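Local structure of aminoglycoside N(3)-acetyltransferase (Enterobacter cloacae, 6NP3) at residues 10-14 / 15-19; 160-163 / 164-168. The protein catalyses transfer of an acetyl group from acetyl-CoA to the 3-amino group of 2-deoxystreptamine antibiotics, which probably makes the bacterium resistant to drugs such as gentamicin. All coordinates share one frame; numbering follows the deposited sequence. Where two conformers were deposited one is given.

Interaction 1 closes helix 5-15 and leads toward strand 22-27. Interaction 2 is the loop after strand 156-160 and leads toward helix 170-176. Their centres are 19 Å apart; the nearest atoms lie about 5 Å apart and do not touch. Strand 156-160 connects them: Leu12 and Leu15 pack on its Leu158, and the chain then runs into residues 160-163. Interaction 1 is outside the pocket, the side chain of Leu12 about 9 Å from that of Val27. Interaction 2 reaches the site, with the side chain of Ala162 about 4 Å from that of His26 and Asp165 in the gentamicin pocket. Val27 and His26 bind acetyl-CoA in another structure of this protein; the cofactor is absent here.

Interaction 1. Residues 10-14 / 15-19; sequences RQLRD and LGVRS
Leu12 O takes the backbone N-H of Val17, with Val17 N and Leu12 O 3.0 Å apart. Leu15 N is bonded to Gln11 O in the last regular turn, and Gly16 N makes weak bonds to Leu12 O and Arg13 O. Gly16 has a positive phi of 118°, which turns the chain out of the helix.

Two arginines hold the exit through side-chain bonds. Arg18 NH1 lies 2.8 Å from Arg13 O; the bond is nearly straight, lies in the guanidinium plane and uses a carbonyl lone pair. Arg18 NH1 also bonds to Val17 O, 3.0 Å away. In the conformer given, Arg13 NH1 bonds to Val17 O from the opposite face of that carbonyl, at 2.9 Å. This donor stands 52° out of the carbonyl plane, and the bond is bent. A bend at chi2 (-101°) brings the Arg13 chain round to it. Arg13 NH1 also bonds to Ala49 O in helix 39-50. A water joins Arg18 NH2 to Asp14 O.

The apolar side is slight within the turn: Leu12 CB meets Val17 CG2 at 4.3 Å. Both residues pack on Ala49. The bond from Val17 N to Leu12 O, the weak one from Gly16 N to Arg13 O and the positive phi of Gly16 make this a Schellman motif, closing helix 5-15 at its C-terminal end.

Interaction 2. Residues 160-163 / 164-168; sequences IGAG and PDAVT. With LLL ((2R,3R,4R,5R)-2-((1S,2S,3R,4S,6R)-4,6-diamino-3-((2R,3R,6S)-3-amino-6-(aminomethyl)-tetrahydro-2H-pyran-2-yloxy)-2-hydr oxycyclohexyloxy)-5-methyl-4-(methylamino)-tetrahydro-2H-pyran-3,5-diol), chain B.
Asp165 sits between Gly163 and the bound gentamicin, and its side chain faces both. Asp165 CB lies 4.0 Å from C31 of the antibiotic, a ring carbon next to the one that bears N21. CG stands in the position between the backbone N and the carbonyl carbon, chi1 72°. From there the two carboxylate oxygens part. Asp165 OD1 turns back over Gly163 and comes 3.7 Å from Gly163 C. A water donates to Asp165 OD1 over a long 3.3 Å and accepts from Gly163 N at 2.8 Å. In the conformer given it bridges the side chain to the N-H of the first residue of the turn. OD2 goes the other way, to the sugar. Asp165 OD2 is modelled 3.0 Å from C31, which is short for such a pair. Asp165 has two conformers, so this closeness is doubtful. In the same conformer the amine N21 is 3.9 Å from Asp165 OD2. The antibiotic's hydrogen bonds include those to Asp118, Glu68, Asn208 and His171.

The backbone beneath is held by one bond, from Ala166 N to Gly163 O at 3.0 Å. The donor stands above the carbonyl plane, 47° out of it. Ala162 CB and Ala166 CB touch at 3.9 Å, and both methyls also pack on His26. The Pro164 ring rests on helix 222-233.

Residues 163-166 form a type I beta turn with Pro164 and Asp165 at its corners. An inverse gamma turn centred on Val167 follows and leads to Thr168, which contacts acetyl-CoA in another structure of this protein. The beta turn places Asp165 at the aminoglycoside pocket, and the chain leads on toward the acetyl-CoA site.

Interaction 1. Residues 10-14 / 15-19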
ATOM      1  N   ARG A  10       2.105  16.475 -16.990  1.00 16.31           N
ATOM      2  CA  ARG A  10       2.694  17.767 -16.674  1.00 17.07           C
ATOM      3  C   ARG A  10       2.417  18.139 -15.226  1.00 16.94           C
ATOM      4  O   ARG A  10       3.272  18.727 -14.561  1.00 16.72           O
ATOM      5  CB  ARG A  10       2.194  18.852 -17.632  1.00 18.96           C
ATOM      6  CG  ARG A  10       2.414  18.534 -19.107  1.00 21.82           C
ATOM      7  CD  ARG A  10       3.843  18.114 -19.419  1.00 23.42           C
ATOM      8  NE  ARG A  10       4.816  19.197 -19.271  1.00 23.54           N
ATOM      9  CZ  ARG A  10       6.131  19.020 -19.254  1.00 25.63           C
ATOM     10  NH1 ARG A  10       6.643  17.803 -19.364  1.00 27.76           N
ATOM     11  NH2 ARG A  10       6.936  20.061 -19.112  1.00 27.07           N
ATOM     12  N   GLN A  11       1.213  17.839 -14.729  1.00 16.01           N
ATOM     13  CA  GLN A  11       0.920  18.080 -13.317  1.00 16.29           C
ATOM     14  C   GLN A  11       1.816  17.254 -12.392  1.00 15.11           C
ATOM     15  O   GLN A  11       2.261  17.751 -11.348  1.00 15.24           O
ATOM     16  CB  GLN A  11      -0.540  17.752 -13.026  1.00 16.17           C
ATOM     17  CG  GLN A  11      -1.538  18.751 -13.551  1.00 17.49           C
ATOM     18  CD  GLN A  11      -2.951  18.286 -13.367  1.00 17.96           C
ATOM     19  OE1 GLN A  11      -3.242  17.116 -13.521  1.00 18.48           O
ATOM     20  NE2 GLN A  11      -3.842  19.200 -13.017  1.00 19.81           N
ATOM     21  N   LEU A  12       2.073  15.991 -12.741  1.00 14.84           N
ATOM     22  CA  LEU A  12       2.955  15.160 -11.930  1.00 14.52           C
ATOM     23  C   LEU A  12       4.369  15.712 -11.925  1.00 14.97           C
ATOM     24  O   LEU A  12       5.041  15.732 -10.884  1.00 14.41           O
ATOM     25  CB  LEU A  12       2.904  13.727 -12.442  1.00 14.45           C
ATOM     26  CG  LEU A  12       1.586  12.988 -12.178  1.00 15.00           C
ATOM     27  CD1 LEU A  12       1.455  11.745 -13.030  1.00 15.96           C
ATOM     28  CD2 LEU A  12       1.482  12.632 -10.708  1.00 15.14           C
ATOM     29  N   ARG A  13       4.830  16.205 -13.079  0.77 14.96           N
ATOM     30  CA  ARG A  13       6.143  16.829 -13.128  0.77 15.95           C
ATOM     31  C   ARG A  13       6.172  18.067 -12.246  0.77 15.91           C
ATOM     32  O   ARG A  13       7.145  18.302 -11.517  0.77 16.15           O
ATOM     33  CB  ARG A  13       6.494  17.173 -14.576  0.77 18.39           C
ATOM     34  CG  ARG A  13       6.756  15.968 -15.471  0.77 22.96           C
ATOM     35  CD  ARG A  13       8.257  15.757 -15.660  0.77 25.87           C
ATOM     36  NE  ARG A  13       8.599  14.579 -16.453  0.77 26.64           N
ATOM     37  CZ  ARG A  13       8.654  13.343 -15.963  0.77 25.15           C
ATOM     38  NH1 ARG A  13       8.373  13.114 -14.685  0.77 20.91           N
ATOM     39  NH2 ARG A  13       8.991  12.337 -16.758  0.77 27.26           N
ATOM     40  N   ASP A  14       5.116  18.882 -12.311  1.00 15.90           N
ATOM     41  CA  ASP A  14       5.075  20.087 -11.485  1.00 17.36           C
ATOM     42  C   ASP A  14       5.160  19.733 -10.007  1.00 16.70           C
ATOM     43  O   ASP A  14       5.755  20.473  -9.220  1.00 17.89           O
ATOM     44  CB  ASP A  14       3.771  20.859 -11.680  1.00 18.99           C
ATOM     45  CG  ASP A  14       3.683  21.581 -12.986  1.00 23.20           C
ATOM     46  OD1 ASP A  14       4.721  21.786 -13.627  1.00 24.97           O
ATOM     47  OD2 ASP A  14       2.549  21.950 -13.346  1.00 23.98           O
ATOM     48  N   LEU A  15       4.563  18.614  -9.611  1.00 15.99           N
ATOM     49  CA  LEU A  15       4.558  18.207  -8.215  1.00 15.99           C
ATOM     50  C   LEU A  15       5.906  17.672  -7.767  1.00 16.55           C
ATOM     51  O   LEU A  15       6.174  17.601  -6.560  1.00 18.46           O
ATOM     52  CB  LEU A  15       3.504  17.121  -8.068  1.00 16.98           C
ATOM     53  CG  LEU A  15       3.119  16.736  -6.651  1.00 18.02           C
ATOM     54  CD1 LEU A  15       2.414  17.878  -5.952  1.00 18.75           C
ATOM     55  CD2 LEU A  15       2.246  15.495  -6.689  1.00 17.77           C
ATOM     56  N   GLY A  16       6.748  17.265  -8.710  1.00 15.11           N
ATOM     57  CA  GLY A  16       8.080  16.824  -8.382  1.00 15.28           C
ATOM     58  C   GLY A  16       8.380  15.391  -8.746  1.00 14.35           C
ATOM     59  O   GLY A  16       9.459  14.910  -8.425  1.00 14.94           O
ATOM     60  N   VAL A  17       7.481  14.703  -9.429  1.00 14.08           N
ATOM     61  CA  VAL A  17       7.824  13.383  -9.936  1.00 13.46           C
ATOM     62  C   VAL A  17       8.817  13.513 -11.078  1.00 14.37           C
ATOM     63  O   VAL A  17       8.626  14.312 -12.004  1.00 15.93           O
ATOM     64  CB  VAL A  17       6.572  12.662 -10.421  1.00 13.55           C
ATOM     65  CG1 VAL A  17       6.952  11.282 -10.941  1.00 14.30           C
ATOM     66  CG2 VAL A  17       5.560  12.501  -9.292  1.00 14.42           C
ATOM     67  N   ARG A  18       9.908  12.770 -10.999  1.00 14.29           N
ATOM     68  CA  ARG A  18      10.975  12.818 -11.976  1.00 15.04           C
ATOM     69  C   ARG A  18      11.187  11.450 -12.598  1.00 14.20           C
ATOM     70  O   ARG A  18      10.917  10.405 -11.988  1.00 13.82           O
ATOM     71  CB  ARG A  18      12.274  13.256 -11.321  1.00 16.79           C
ATOM     72  CG  ARG A  18      12.242  14.680 -10.788  1.00 19.78           C
ATOM     73  CD  ARG A  18      12.173  15.695 -11.925  1.00 23.42           C
ATOM     74  NE  ARG A  18      11.992  17.072 -11.476  1.00 27.05           N
ATOM     75  CZ  ARG A  18      10.818  17.684 -11.365  1.00 28.16           C
ATOM     76  NH1 ARG A  18       9.696  17.045 -11.635  1.00 23.99           N
ATOM     77  NH2 ARG A  18      10.770  18.938 -10.961  1.00 29.90           N
ATOM     78  N   SER A  19      11.674  11.461 -13.839  0.52 15.11           N
ATOM     79  CA  SER A  19      12.070  10.225 -14.491  0.52 15.56           C
ATOM     80  C   SER A  19      13.024   9.459 -13.588  0.52 14.09           C
ATOM     81  O   SER A  19      13.955  10.028 -13.006  0.52 14.98           O
ATOM     82  CB  SER A  19      12.723  10.529 -15.844  0.52 18.26           C
ATOM     83  OG  SER A  19      11.800  11.148 -16.730  0.52 21.16           O
TER
HETATM   84  O   HOH W   1       8.660  20.491  -9.947  1.00 31.28           O

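Interaction 2. Residues 160-163 / 164-168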
ATOM      1  N   ILE A 160      -2.885  11.323  -3.988  1.00 14.53           N
ATOM      2  CA  ILE A 160      -3.688  12.064  -4.951  1.00 14.97           C
ATOM      3  C   ILE A 160      -5.106  12.104  -4.404  1.00 15.16           C
ATOM      4  O   ILE A 160      -5.914  11.206  -4.658  1.00 16.40           O
ATOM      5  CB  ILE A 160      -3.613  11.424  -6.350  1.00 15.25           C
ATOM      6  CG1 ILE A 160      -2.183  11.481  -6.859  1.00 16.46           C
ATOM      7  CG2 ILE A 160      -4.565  12.120  -7.302  1.00 17.10           C
ATOM      8  CD1 ILE A 160      -1.947  10.663  -8.126  1.00 16.90           C
ATOM      9  N   GLY A 161      -5.396  13.166  -3.663  1.00 16.76           N
ATOM     10  CA  GLY A 161      -6.668  13.347  -3.008  1.00 18.05           C
ATOM     11  C   GLY A 161      -6.964  12.390  -1.877  1.00 18.43           C
ATOM     12  O   GLY A 161      -8.098  12.365  -1.386  1.00 20.56           O
ATOM     13  N   ALA A 162      -6.001  11.579  -1.464  1.00 17.98           N
ATOM     14  CA  ALA A 162      -6.200  10.622  -0.383  1.00 19.62           C
ATOM     15  C   ALA A 162      -5.902  11.262   0.964  1.00 19.94           C
ATOM     16  O   ALA A 162      -5.117  12.200   1.068  1.00 21.12           O
ATOM     17  CB  ALA A 162      -5.282   9.423  -0.594  1.00 19.77           C
ATOM     18  N   GLY A 163      -6.536  10.735   2.001  1.00 21.10           N
ATOM     19  CA  GLY A 163      -6.397  11.289   3.329  1.00 21.76           C
ATOM     20  C   GLY A 163      -5.168  10.768   4.036  1.00 20.84           C
ATOM     21  O   GLY A 163      -4.477   9.845   3.573  1.00 20.33           O
ATOM     22  N   PRO A 164      -4.897  11.335   5.215  1.00 20.33           N
ATOM     23  CA  PRO A 164      -3.695  10.933   5.972  1.00 19.51           C
ATOM     24  C   PRO A 164      -3.731   9.497   6.457  1.00 18.91           C
ATOM     25  O   PRO A 164      -2.670   8.927   6.750  1.00 18.66           O
ATOM     26  CB  PRO A 164      -3.651  11.936   7.135  1.00 20.90           C
ATOM     27  CG  PRO A 164      -5.096  12.405   7.279  1.00 22.43           C
ATOM     28  CD  PRO A 164      -5.631  12.437   5.862  1.00 21.71           C
ATOM     29  N   ASP A 165      -4.910   8.879   6.500  0.64 17.54           N
ATOM     30  CA  ASP A 165      -5.020   7.478   6.876  0.64 17.02           C
ATOM     31  C   ASP A 165      -4.459   6.544   5.816  0.64 17.32           C
ATOM     32  O   ASP A 165      -4.316   5.346   6.082  0.64 18.71           O
ATOM     33  CB  ASP A 165      -6.496   7.096   7.041  0.64 18.65           C
ATOM     34  CG  ASP A 165      -7.225   7.015   5.697  0.64 20.74           C
ATOM     35  OD1 ASP A 165      -7.525   8.080   5.139  0.64 21.82           O
ATOM     36  OD2 ASP A 165      -7.457   5.903   5.174  0.64 23.17           O
ATOM     37  N   ALA A 166      -4.158   7.050   4.621  0.64 16.30           N
ATOM     38  CA  ALA A 166      -3.922   6.196   3.468  0.64 16.47           C
ATOM     39  C   ALA A 166      -2.493   5.690   3.350  0.64 15.85           C
ATOM     40  O   ALA A 166      -2.240   4.840   2.507  0.64 17.05           O
ATOM     41  CB  ALA A 166      -4.267   6.964   2.193  0.64 17.02           C
ATOM     42  N   VAL A 167      -1.591   6.106   4.231  1.00 15.66           N
ATOM     43  CA  VAL A 167      -0.147   5.944   4.022  1.00 14.03           C
ATOM     44  C   VAL A 167       0.330   4.577   4.521  1.00 13.05           C
ATOM     45  O   VAL A 167       0.824   4.420   5.647  1.00 13.36           O
ATOM     46  CB  VAL A 167       0.603   7.089   4.707  1.00 15.45           C
ATOM     47  CG1 VAL A 167       2.074   6.979   4.404  1.00 14.54           C
ATOM     48  CG2 VAL A 167       0.044   8.452   4.330  1.00 18.55           C
ATOM     49  N   THR A 168       0.187   3.576   3.658  1.00 12.92           N
ATOM     50  CA  THR A 168       0.503   2.201   4.029  1.00 12.84           C
ATOM     51  C   THR A 168       1.921   2.066   4.541  1.00 11.95           C
ATOM     52  O   THR A 168       2.185   1.236   5.416  1.00 12.52           O
ATOM     53  CB  THR A 168       0.332   1.300   2.804  1.00 14.11           C
ATOM     54  OG1 THR A 168      -0.913   1.605   2.152  1.00 15.05           O
ATOM     55  CG2 THR A 168       0.410  -0.139   3.157  1.00 16.25           C
TER
HETATM   56  C11 LLL B 301      -8.482   1.086   7.039  0.81 25.28           C
HETATM   57  O11 LLL B 301      -7.093   0.918   6.654  0.81 19.54           O
HETATM   58  C21 LLL B 301      -9.005   2.319   6.306  0.81 28.73           C
HETATM   59  N21 LLL B 301      -8.656   2.168   4.898  0.81 30.20           N
HETATM   60  C31 LLL B 301      -8.297   3.536   6.775  0.81 28.69           C
HETATM   61  C41 LLL B 301      -8.555   3.695   8.265  0.81 29.31           C
HETATM   62  C51 LLL B 301      -8.080   2.426   8.964  0.81 29.22           C
HETATM   63  O51 LLL B 301      -8.712   1.298   8.428  0.81 28.20           O
HETATM   64  C61 LLL B 301      -8.414   2.481  10.439  0.81 29.85           C
HETATM   65  N61 LLL B 301      -7.951   1.240  11.059  0.81 29.57           N
HETATM   66  C12 LLL B 301      -4.930  -2.632   5.949  0.19 17.21           C
HETATM   67  N12 LLL B 301      -4.154  -3.859   6.056  0.19 16.97           N
HETATM   68  C22 LLL B 301      -4.197  -1.451   6.585  0.81 17.33           C
HETATM   69  C32 LLL B 301      -5.040  -0.212   6.358  0.19 19.27           C
HETATM   70  N32 LLL B 301      -4.356   0.949   6.933  0.19 20.46           N
HETATM   71  C42 LLL B 301      -6.428  -0.301   6.994  0.19 19.52           C
HETATM   72  C52 LLL B 301      -7.136  -1.558   6.485  0.19 17.92           C
HETATM   73  O52 LLL B 301      -8.325  -1.726   7.221  0.19 17.59           O
HETATM   74  C62 LLL B 301      -6.289  -2.806   6.638  0.19 16.77           C
HETATM   75  O62 LLL B 301      -6.961  -3.877   6.000  0.81 13.57           O
HETATM   76  C13 LLL B 301      -7.168  -5.072   6.756  0.19 15.22           C
HETATM   77  C23 LLL B 301      -7.157  -6.223   5.753  0.19 14.76           C
HETATM   78  O23 LLL B 301      -5.946  -6.161   5.028  0.19 14.71           O
HETATM   79  C33 LLL B 301      -8.309  -6.072   4.743  0.19 14.73           C
HETATM   80  N33 LLL B 301      -8.354  -7.252   3.851  0.19 14.61           N
HETATM   81  C43 LLL B 301      -9.632  -5.932   5.524  0.19 15.04           C
HETATM   82  O43 LLL B 301      -9.888  -7.189   6.119  0.19 15.19           O
HETATM   83  C53 LLL B 301      -9.513  -4.838   6.590  0.19 15.04           C
HETATM   84  O53 LLL B 301      -8.425  -5.047   7.459  0.19 14.96           O
HETATM   85  C83 LLL B 301     -10.772  -5.548   4.574  0.19 15.40           C
HETATM   86  C93 LLL B 301      -8.336  -6.841   2.431  0.19 14.62           C
HETATM   87  O   HOH W   2      -8.095   8.468   1.944  1.00 43.27           O